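Local coordinates for protein HTH-type transcriptional activator AmpR (Citrobacter freundii, PDB 3KOS) that regulates transcription of the AmpC beta-lactamase gene as a LysR-family DNA-binding protein, of which this chain is the effector-binding domain, at residues Glu57-Tyr65 / Glu192-Leu203; Ser139-Gln147 / Ile154-Leu163. All coordinates share one frame; numbering follows the deposited sequence.

Contact 1 (Glu57-Tyr65 / Glu192-Leu203)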
loop_
_atom_site.group_PDB
_atom_site.type_symbol
_atom_site.label_atom_id
_atom_site.label_comp_id
_atom_site.label_asym_id
_atom_site.label_seq_id
_atom_site.Cartn_x
_atom_site.Cartn_y
_atom_site.Cartn_z
ATOM N N GLU A 57 -1.996 -18.817 2.264
ATOM C CA GLU A 57 -3.059 -18.136 1.532
ATOM C C GLU A 57 -3.649 -18.985 0.416
ATOM O O GLU A 57 -4.578 -18.559 -0.261
ATOM C CB GLU A 57 -2.569 -16.796 0.974
ATOM C CG GLU A 57 -2.258 -15.778 2.052
ATOM C CD GLU A 57 -2.084 -14.364 1.505
ATOM O OE1 GLU A 57 -2.434 -14.116 0.325
ATOM O OE2 GLU A 57 -1.597 -13.499 2.264
ATOM N N GLY A 58 -3.123 -20.194 0.240
ATOM C CA GLY A 58 -3.605 -21.076 -0.807
ATOM C C GLY A 58 -3.440 -20.486 -2.197
ATOM O O GLY A 58 -4.295 -20.661 -3.068
ATOM N N LEU A 59 -2.324 -19.805 -2.418
ATOM C CA LEU A 59 -2.043 -19.215 -3.722
ATOM C C LEU A 59 -1.518 -20.234 -4.726
ATOM O O LEU A 59 -0.825 -21.182 -4.355
ATOM C CB LEU A 59 -1.013 -18.098 -3.583
ATOM C CG LEU A 59 -1.368 -16.951 -2.634
ATOM C CD1 LEU A 59 -0.208 -15.966 -2.576
ATOM C CD2 LEU A 59 -2.659 -16.260 -3.067
ATOM N N ASP A 60 -1.832 -20.026 -6.001
ATOM C CA ASP A 60 -1.170 -20.779 -7.068
ATOM C C ASP A 60 0.181 -20.151 -7.384
ATOM O O ASP A 60 1.215 -20.828 -7.370
ATOM C CB ASP A 60 -2.062 -20.823 -8.315
ATOM C CG ASP A 60 -3.328 -21.618 -8.083
ATOM O OD1 ASP A 60 -3.220 -22.746 -7.550
ATOM O OD2 ASP A 60 -4.423 -21.128 -8.414
ATOM N N TYR A 61 0.160 -18.844 -7.656
ATOM C CA TYR A 61 1.355 -18.074 -7.952
ATOM C C TYR A 61 1.475 -16.883 -7.003
ATOM O O TYR A 61 0.470 -16.357 -6.524
ATOM C CB TYR A 61 1.273 -17.488 -9.358
ATOM C CG TYR A 61 1.720 -18.401 -10.483
ATOM C CD1 TYR A 61 2.874 -19.170 -10.376
ATOM C CD2 TYR A 61 1.011 -18.442 -11.675
ATOM C CE1 TYR A 61 3.294 -19.982 -11.432
ATOM C CE2 TYR A 61 1.420 -19.247 -12.721
ATOM C CZ TYR A 61 2.556 -20.014 -12.592
ATOM O OH TYR A 61 2.946 -20.804 -13.658
ATOM N N THR A 62 2.708 -16.448 -6.786
ATOM C CA THR A 62 2.997 -15.209 -6.062
ATOM C C THR A 62 3.818 -14.302 -6.972
ATOM O O THR A 62 4.831 -14.723 -7.529
ATOM C CB THR A 62 3.836 -15.501 -4.814
ATOM O OG1 THR A 62 3.147 -16.444 -3.986
ATOM C CG2 THR A 62 4.096 -14.219 -4.022
ATOM N N ILE A 63 3.383 -13.060 -7.153
ATOM C CA ILE A 63 4.228 -12.118 -7.868
ATOM C C ILE A 63 4.870 -11.244 -6.809
ATOM O O ILE A 63 4.180 -10.723 -5.944
ATOM C CB ILE A 63 3.447 -11.302 -8.890
ATOM C CG1 ILE A 63 2.977 -12.236 -10.026
ATOM C CG2 ILE A 63 4.330 -10.179 -9.427
ATOM C CD1 ILE A 63 2.087 -11.560 -11.070
ATOM N N ARG A 64 6.195 -11.128 -6.859
ATOM C CA ARG A 64 6.942 -10.528 -5.768
ATOM C C ARG A 64 8.199 -9.824 -6.252
ATOM O O ARG A 64 8.660 -10.038 -7.380
ATOM C CB ARG A 64 7.330 -11.619 -4.766
ATOM C CG ARG A 64 8.323 -12.611 -5.322
ATOM C CD ARG A 64 8.126 -13.986 -4.689
ATOM N NE ARG A 64 8.150 -13.920 -3.233
ATOM C CZ ARG A 64 7.912 -14.957 -2.438
ATOM N NH1 ARG A 64 7.949 -14.810 -1.117
ATOM N NH2 ARG A 64 7.636 -16.140 -2.966
ATOM N N TYR A 65 8.765 -9.002 -5.374
ATOM C CA TYR A 65 10.013 -8.304 -5.641
ATOM C C TYR A 65 11.131 -9.046 -4.928
ATOM O O TYR A 65 10.999 -9.382 -3.752
ATOM C CB TYR A 65 9.928 -6.883 -5.080
ATOM C CG TYR A 65 11.208 -6.065 -5.146
ATOM C CD1 TYR A 65 12.127 -6.095 -4.102
ATOM C CD2 TYR A 65 11.475 -5.235 -6.232
ATOM C CE1 TYR A 65 13.286 -5.332 -4.138
ATOM C CE2 TYR A 65 12.637 -4.463 -6.279
ATOM C CZ TYR A 65 13.531 -4.517 -5.220
ATOM O OH TYR A 65 14.680 -3.768 -5.244
ATOM N N GLU A 192 1.508 -27.465 -10.870
ATOM C CA GLU A 192 1.323 -26.501 -11.951
ATOM C C GLU A 192 0.172 -26.921 -12.862
ATOM O O GLU A 192 0.207 -27.993 -13.474
ATOM C CB GLU A 192 2.616 -26.362 -12.744
ATOM C CG GLU A 192 2.597 -25.295 -13.807
ATOM C CD GLU A 192 3.785 -25.412 -14.743
ATOM O OE1 GLU A 192 3.782 -26.324 -15.607
ATOM O OE2 GLU A 192 4.725 -24.601 -14.619
ATOM N N THR A 193 -0.849 -26.070 -12.942
ATOM C CA THR A 193 -2.044 -26.325 -13.738
ATOM C C THR A 193 -1.910 -25.694 -15.117
ATOM O O THR A 193 -1.028 -24.866 -15.343
ATOM C CB THR A 193 -3.283 -25.696 -13.073
ATOM O OG1 THR A 193 -3.098 -24.270 -13.010
ATOM C CG2 THR A 193 -3.488 -26.258 -11.662
ATOM N N PRO A 194 -2.787 -26.086 -16.056
ATOM C CA PRO A 194 -2.792 -25.440 -17.373
ATOM C C PRO A 194 -3.064 -23.938 -17.280
ATOM O O PRO A 194 -2.478 -23.166 -18.037
ATOM C CB PRO A 194 -3.953 -26.130 -18.102
ATOM C CG PRO A 194 -4.138 -27.425 -17.395
ATOM C CD PRO A 194 -3.721 -27.221 -15.975
ATOM N N ALA A 195 -3.959 -23.540 -16.385
ATOM C CA ALA A 195 -4.295 -22.124 -16.217
ATOM C C ALA A 195 -3.057 -21.341 -15.782
ATOM O O ALA A 195 -2.817 -20.230 -16.251
ATOM C CB ALA A 195 -5.406 -21.958 -15.200
HETATM N N MSE A 196 -2.267 -21.931 -14.890
HETATM C CA MSE A 196 -1.020 -21.301 -14.454
HETATM C C MSE A 196 -0.036 -21.157 -15.614
HETATM O O MSE A 196 0.540 -20.086 -15.819
HETATM C CB MSE A 196 -0.396 -22.084 -13.291
HETATM C CG MSE A 196 -1.237 -22.015 -12.017
HETATM SE SE MSE A 196 -0.718 -23.397 -10.705
HETATM C CE MSE A 196 1.105 -22.790 -10.345
ATOM N N ARG A 197 0.145 -22.224 -16.393
ATOM C CA ARG A 197 1.083 -22.160 -17.505
ATOM C C ARG A 197 0.653 -21.077 -18.482
ATOM O O ARG A 197 1.484 -20.349 -19.022
ATOM C CB ARG A 197 1.191 -23.520 -18.225
ATOM C CG ARG A 197 1.992 -24.570 -17.462
ATOM C CD ARG A 197 2.185 -25.870 -18.294
ATOM N NE ARG A 197 0.952 -26.647 -18.356
ATOM C CZ ARG A 197 0.583 -27.522 -17.426
ATOM N NH1 ARG A 197 1.364 -27.737 -16.379
ATOM N NH2 ARG A 197 -0.561 -28.187 -17.538
ATOM N N GLU A 198 -0.648 -20.982 -18.716
ATOM C CA GLU A 198 -1.175 -20.001 -19.653
ATOM C C GLU A 198 -0.996 -18.574 -19.158
ATOM O O GLU A 198 -0.567 -17.695 -19.905
ATOM C CB GLU A 198 -2.635 -20.315 -19.975
ATOM C CG GLU A 198 -2.729 -21.525 -20.912
ATOM C CD GLU A 198 -4.129 -22.040 -21.126
ATOM O OE1 GLU A 198 -5.049 -21.636 -20.388
ATOM O OE2 GLU A 198 -4.304 -22.878 -22.039
ATOM N N PHE A 199 -1.317 -18.344 -17.892
ATOM C CA PHE A 199 -1.097 -17.023 -17.319
ATOM C C PHE A 199 0.384 -16.620 -17.364
ATOM O O PHE A 199 0.713 -15.499 -17.738
ATOM C CB PHE A 199 -1.626 -16.949 -15.889
ATOM C CG PHE A 199 -1.401 -15.610 -15.242
ATOM C CD1 PHE A 199 -0.247 -15.367 -14.522
ATOM C CD2 PHE A 199 -2.326 -14.588 -15.395
ATOM C CE1 PHE A 199 -0.023 -14.128 -13.929
ATOM C CE2 PHE A 199 -2.109 -13.345 -14.812
ATOM C CZ PHE A 199 -0.955 -13.121 -14.073
ATOM N N SER A 200 1.272 -17.529 -16.972
ATOM C CA SER A 200 2.711 -17.240 -16.990
ATOM C C SER A 200 3.206 -16.917 -18.382
ATOM O O SER A 200 3.985 -15.980 -18.571
ATOM C CB SER A 200 3.521 -18.427 -16.474
ATOM O OG SER A 200 3.276 -18.626 -15.109
ATOM N N ARG A 201 2.779 -17.714 -19.359
ATOM C CA ARG A 201 3.183 -17.468 -20.739
ATOM C C ARG A 201 2.660 -16.125 -21.227
ATOM O O ARG A 201 3.381 -15.372 -21.888
ATOM C CB ARG A 201 2.702 -18.587 -21.678
ATOM C CG ARG A 201 3.384 -19.931 -21.467
ATOM C CD ARG A 201 3.252 -20.838 -22.705
ATOM N NE ARG A 201 1.865 -21.030 -23.129
ATOM C CZ ARG A 201 1.149 -22.133 -22.904
ATOM N NH1 ARG A 201 1.689 -23.170 -22.264
ATOM N NH2 ARG A 201 -0.104 -22.204 -23.332
ATOM N N TRP A 202 1.405 -15.827 -20.912
ATOM C CA TRP A 202 0.819 -14.560 -21.326
ATOM C C TRP A 202 1.596 -13.372 -20.749
ATOM O O TRP A 202 1.911 -12.412 -21.458
ATOM C CB TRP A 202 -0.636 -14.455 -20.881
ATOM C CG TRP A 202 -1.126 -13.042 -20.958
ATOM C CD1 TRP A 202 -1.525 -12.374 -22.083
ATOM C CD2 TRP A 202 -1.242 -12.112 -19.875
ATOM N NE1 TRP A 202 -1.887 -11.090 -21.764
ATOM C CE2 TRP A 202 -1.719 -10.901 -20.416
ATOM C CE3 TRP A 202 -0.989 -12.186 -18.499
ATOM C CZ2 TRP A 202 -1.954 -9.771 -19.629
ATOM C CZ3 TRP A 202 -1.221 -11.058 -17.713
ATOM C CH2 TRP A 202 -1.693 -9.868 -18.284
ATOM N N LEU A 203 1.892 -13.439 -19.458
ATOM C CA LEU A 203 2.508 -12.298 -18.770
ATOM C C LEU A 203 3.946 -12.049 -19.243
ATOM O O LEU A 203 4.305 -10.932 -19.604
ATOM C CB LEU A 203 2.450 -12.488 -17.249
ATOM C CG LEU A 203 2.971 -11.325 -16.392
ATOM C CD1 LEU A 203 2.366 -9.989 -16.826
ATOM C CD2 LEU A 203 2.675 -11.600 -14.921
HETATM O O HOH W 1 -4.648 -22.926 -11.298
HETATM O O HOH W 2 4.765 -22.616 -12.842
#

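Contact 2 (Ser139-Gln147 / Ile154-Leu163)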
loop_
_atom_site.group_PDB
_atom_site.type_symbol
_atom_site.label_atom_id
_atom_site.label_comp_id
_atom_site.label_asym_id
_atom_site.label_seq_id
_atom_site.Cartn_x
_atom_site.Cartn_y
_atom_site.Cartn_z
ATOM N N SER A 139 5.927 0.296 -1.751
ATOM C CA SER A 139 6.300 1.492 -2.508
ATOM C C SER A 139 5.085 2.320 -2.869
ATOM O O SER A 139 5.204 3.525 -3.109
ATOM C CB SER A 139 7.032 1.110 -3.806
ATOM O OG SER A 139 8.364 0.729 -3.524
ATOM N N VAL A 140 3.923 1.673 -2.971
ATOM C CA VAL A 140 2.711 2.412 -3.312
ATOM C C VAL A 140 2.472 3.453 -2.218
ATOM O O VAL A 140 2.258 4.634 -2.492
ATOM C CB VAL A 140 1.485 1.491 -3.417
ATOM C CG1 VAL A 140 0.231 2.309 -3.636
ATOM C CG2 VAL A 140 1.670 0.499 -4.574
ATOM N N THR A 141 2.525 2.993 -0.975
ATOM C CA THR A 141 2.353 3.885 0.178
ATOM C C THR A 141 3.479 4.917 0.231
ATOM O O THR A 141 3.245 6.104 0.487
ATOM C CB THR A 141 2.337 3.064 1.481
ATOM O OG1 THR A 141 1.278 2.098 1.404
ATOM C CG2 THR A 141 2.121 3.972 2.705
HETATM N N MSE A 142 4.705 4.476 -0.021
HETATM C CA MSE A 142 5.839 5.402 -0.015
HETATM C C MSE A 142 5.627 6.563 -0.999
HETATM O O MSE A 142 5.937 7.717 -0.685
HETATM C CB MSE A 142 7.133 4.668 -0.380
HETATM C CG MSE A 142 8.326 5.575 -0.389
HETATM SE SE MSE A 142 9.892 4.692 -1.206
HETATM C CE MSE A 142 10.008 3.091 -0.080
ATOM N N LEU A 143 5.124 6.256 -2.193
ATOM C CA LEU A 143 4.958 7.289 -3.228
ATOM C C LEU A 143 3.786 8.220 -2.940
ATOM O O LEU A 143 3.763 9.359 -3.411
ATOM C CB LEU A 143 4.834 6.679 -4.632
ATOM C CG LEU A 143 6.157 6.575 -5.403
ATOM C CD1 LEU A 143 6.687 7.952 -5.779
ATOM C CD2 LEU A 143 7.214 5.792 -4.609
ATOM N N GLU A 144 2.811 7.744 -2.173
ATOM C CA GLU A 144 1.772 8.638 -1.680
ATOM C C GLU A 144 2.392 9.664 -0.751
ATOM O O GLU A 144 2.103 10.859 -0.850
ATOM C CB GLU A 144 0.642 7.872 -0.973
ATOM C CG GLU A 144 -0.222 7.065 -1.922
ATOM C CD GLU A 144 -0.890 7.941 -2.980
ATOM O OE1 GLU A 144 -0.627 7.731 -4.187
ATOM O OE2 GLU A 144 -1.665 8.848 -2.596
ATOM N N ALA A 145 3.254 9.199 0.154
ATOM C CA ALA A 145 3.938 10.111 1.074
ATOM C C ALA A 145 4.835 11.082 0.308
ATOM O O ALA A 145 4.896 12.266 0.638
ATOM C CB ALA A 145 4.754 9.326 2.097
ATOM N N ALA A 146 5.531 10.580 -0.713
ATOM C CA ALA A 146 6.376 11.433 -1.552
ATOM C C ALA A 146 5.572 12.491 -2.315
ATOM O O ALA A 146 5.998 13.647 -2.417
ATOM C CB ALA A 146 7.217 10.590 -2.520
ATOM N N GLN A 147 4.415 12.113 -2.851
ATOM C CA GLN A 147 3.576 13.100 -3.539
ATOM C C GLN A 147 3.169 14.216 -2.593
ATOM O O GLN A 147 3.009 15.365 -3.015
ATOM C CB GLN A 147 2.322 12.462 -4.120
ATOM C CG GLN A 147 2.563 11.550 -5.300
ATOM C CD GLN A 147 1.308 10.816 -5.665
ATOM O OE1 GLN A 147 0.375 11.398 -6.220
ATOM N NE2 GLN A 147 1.260 9.534 -5.335
ATOM N N ILE A 154 12.797 6.490 -2.796
ATOM C CA ILE A 154 13.558 5.754 -3.792
ATOM C C ILE A 154 12.809 4.458 -4.057
ATOM O O ILE A 154 12.505 3.700 -3.128
ATOM C CB ILE A 154 15.039 5.538 -3.364
ATOM C CG1 ILE A 154 15.837 4.881 -4.505
ATOM C CG2 ILE A 154 15.123 4.742 -2.061
ATOM C CD1 ILE A 154 17.351 4.870 -4.267
ATOM N N ALA A 155 12.485 4.217 -5.323
ATOM C CA ALA A 155 11.583 3.130 -5.674
ATOM C C ALA A 155 11.722 2.746 -7.142
ATOM O O ALA A 155 12.362 3.465 -7.914
ATOM C CB ALA A 155 10.132 3.529 -5.356
ATOM N N PRO A 156 11.133 1.606 -7.535
ATOM C CA PRO A 156 11.228 1.186 -8.940
ATOM C C PRO A 156 10.486 2.143 -9.868
ATOM O O PRO A 156 9.256 2.201 -9.861
ATOM C CB PRO A 156 10.553 -0.184 -8.944
ATOM C CG PRO A 156 10.770 -0.707 -7.558
ATOM C CD PRO A 156 10.592 0.532 -6.680
ATOM N N VAL A 157 11.234 2.876 -10.676
ATOM C CA VAL A 157 10.651 3.978 -11.430
ATOM C C VAL A 157 9.577 3.510 -12.415
ATOM O O VAL A 157 8.577 4.201 -12.612
ATOM C CB VAL A 157 11.731 4.799 -12.178
ATOM C CG1 VAL A 157 12.799 5.279 -11.208
ATOM C CG2 VAL A 157 12.369 3.982 -13.265
ATOM N N ARG A 158 9.791 2.355 -13.035
ATOM C CA ARG A 158 8.856 1.858 -14.044
ATOM C C ARG A 158 7.500 1.446 -13.455
ATOM O O ARG A 158 6.543 1.203 -14.200
ATOM C CB ARG A 158 9.463 0.698 -14.845
HETATM N N MSE A 159 7.420 1.340 -12.130
HETATM C CA MSE A 159 6.143 1.012 -11.492
HETATM C C MSE A 159 5.322 2.264 -11.207
HETATM O O MSE A 159 4.182 2.168 -10.729
HETATM C CB MSE A 159 6.365 0.211 -10.203
HETATM C CG MSE A 159 6.997 -1.150 -10.431
HETATM SE SE MSE A 159 5.768 -2.322 -11.447
HETATM C CE MSE A 159 6.995 -2.895 -12.877
ATOM N N PHE A 160 5.889 3.437 -11.506
ATOM C CA PHE A 160 5.222 4.698 -11.188
ATOM C C PHE A 160 5.099 5.632 -12.387
ATOM O O PHE A 160 5.002 6.841 -12.247
ATOM C CB PHE A 160 5.871 5.358 -9.958
ATOM C CG PHE A 160 5.702 4.531 -8.718
ATOM C CD1 PHE A 160 4.474 4.498 -8.067
ATOM C CD2 PHE A 160 6.728 3.722 -8.255
ATOM C CE1 PHE A 160 4.280 3.693 -6.949
ATOM C CE2 PHE A 160 6.544 2.918 -7.125
ATOM C CZ PHE A 160 5.325 2.905 -6.476
ATOM N N THR A 161 5.047 5.038 -13.575
ATOM C CA THR A 161 4.923 5.828 -14.791
ATOM C C THR A 161 3.646 6.660 -14.767
ATOM O O THR A 161 3.622 7.764 -15.305
ATOM C CB THR A 161 4.953 4.940 -16.064
ATOM O OG1 THR A 161 3.763 4.151 -16.122
ATOM C CG2 THR A 161 6.143 4.023 -16.041
ATOM N N HIS A 162 2.591 6.151 -14.131
ATOM C CA HIS A 162 1.345 6.917 -14.029
ATOM C C HIS A 162 1.544 8.241 -13.269
ATOM O O HIS A 162 0.980 9.270 -13.646
ATOM C CB HIS A 162 0.205 6.083 -13.418
ATOM C CG HIS A 162 0.509 5.531 -12.056
ATOM N ND1 HIS A 162 1.345 4.449 -11.859
ATOM C CD2 HIS A 162 0.074 5.898 -10.827
ATOM C CE1 HIS A 162 1.422 4.185 -10.565
ATOM N NE2 HIS A 162 0.662 5.052 -9.917
ATOM N N LEU A 163 2.371 8.217 -12.226
ATOM C CA LEU A 163 2.681 9.428 -11.462
ATOM C C LEU A 163 3.634 10.357 -12.212
ATOM O O LEU A 163 3.518 11.572 -12.111
ATOM C CB LEU A 163 3.281 9.085 -10.094
ATOM C CG LEU A 163 2.432 8.206 -9.171
ATOM C CD1 LEU A 163 3.161 7.945 -7.843
ATOM C CD2 LEU A 163 1.066 8.845 -8.929
#

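Contact 1 (Glu57-Tyr65 / Glu192-Leu203)
This is helix-on-sheet packing. Tyr61 and Ile63, on strand 61-65 of the mixed sheet, meet Met196, Phe199, Ser200 and Leu203 of the C-terminal helix. The axes of strand 61-65 and helix 194-203 run 24° apart and come within 11.3 Å, a spacing filled by side chains. Tyr61 lies at the centre. Met196, a selenomethionine, bends at its last torsion (chi3 64°) and brings its methyl over the ring. Met196 CE sits 3.9 Å from the centroid of the Tyr61 ring, a CH-pi contact over one face. The selenium stands above the same ring, 12° off its normal but at a distance, which makes the pair a Met-aromatic contact as well. Next to Tyr61 in the chain, Asp60 CB touches Met196 SE at 3.8 Å, the two side chains crossing at about a right angle.

The phenol oxygen is drawn into a polar cluster. Tyr61 OH lies 2.6 Å from Ser200 OG and 2.7 Å from a water. That water gives a proton to Glu192 OE2 and lies at the ring edge, in its plane. The other oxygen, Glu192 OE1, makes a salt bridge to Arg197 NH1 at 2.9 Å. At the start of the helix, Thr193 is the N-cap, and its OG1 accepts from Met196 N. Farther along, Ile63 CD1 and Leu203 CD2 meet tip to tip at 3.9 Å.

The Asp60 carboxylate is held mainly outside the two segments, by the backbone N of Lys15 and a salt bridge to Arg190. Strands 12-19 and 181-187 flank strand 61-66 in the sheet. Phe199 also touches Leu14, Ile16 and Ile184 on them, and meets Phe34 of helix 20-37 edge-to-face.

Contact 2 (Ser139-Gln147 / Ile154-Leu163)
Leu143 O takes two donors from Gln147, and both residues also touch the segment 154-163. Gln147 N makes the helical bond to Leu143 O at 2.9 Å. Gln147 NE2 bonds Leu143 O at 3.2 Å from the opposite face of the carbonyl plane. NE2 comes from above that plane, while the oxygen lies close to the plane of the Gln147 amide. The motif is a helix packed on the strand and turn that follow it, in the periplasmic-binding-protein-like fold of LysR effector domains. Helix 139-147 crosses strand 154-156 at -131°, so the chain doubles back on itself. Leu163 lies across the end of Gln147, and its CD1 is 3.5 Å from Gln147 NE2.

Apolar side chains make most of the contact. Leu143 presses CG over the centre of the Phe160 ring, a CH-pi contact 3.7 Å from the centroid and 8° off the normal. Its CD2 branch reaches Ala155 CB, while its CB meets Leu163 CD1. Phe160 precedes the next helix as its N-cap residue. With its ring carbon CG anti to the carbonyl carbon (chi1 -64°), the ring extends to the first turn of helix 139-147. There Phe160 CZ lies 3.6 Å from Ser139 CB.

Ser139 OG packs near Ala155 and Pro156 and is hydrogen-bonded to a bound MES molecule. This buffer molecule probably came from the crystallisation liquor but may mark a pocket. The second subunit also reaches this helix: Thr141 and Glu144 pack on Ile24 of that subunit, and Ala145 on its Phe28. Met142, a selenomethionine, points back to the strand and sets its SE 3.4 Å from Ile154 O.

Both contacts are largely buried and both reach the same mixed sheet, but by different strands. Contact 1 uses strand 61-66, inside the sheet, while contact 2 uses 153-156, outermost within this chain. Their centres are 25 Å apart. Contact 1 joins segments far apart in sequence and lies farther from the middle of the chain; contact 2 is local and nested inside the loop that contact 1 closes. The chemistry differs too. Contact 1 mixes ring packing with a hydroxyl, water and carboxylate cluster. Contact 2 is mostly apolar across the segments, with its polar bonds inside the helix, and it borders the second subunit more extensively.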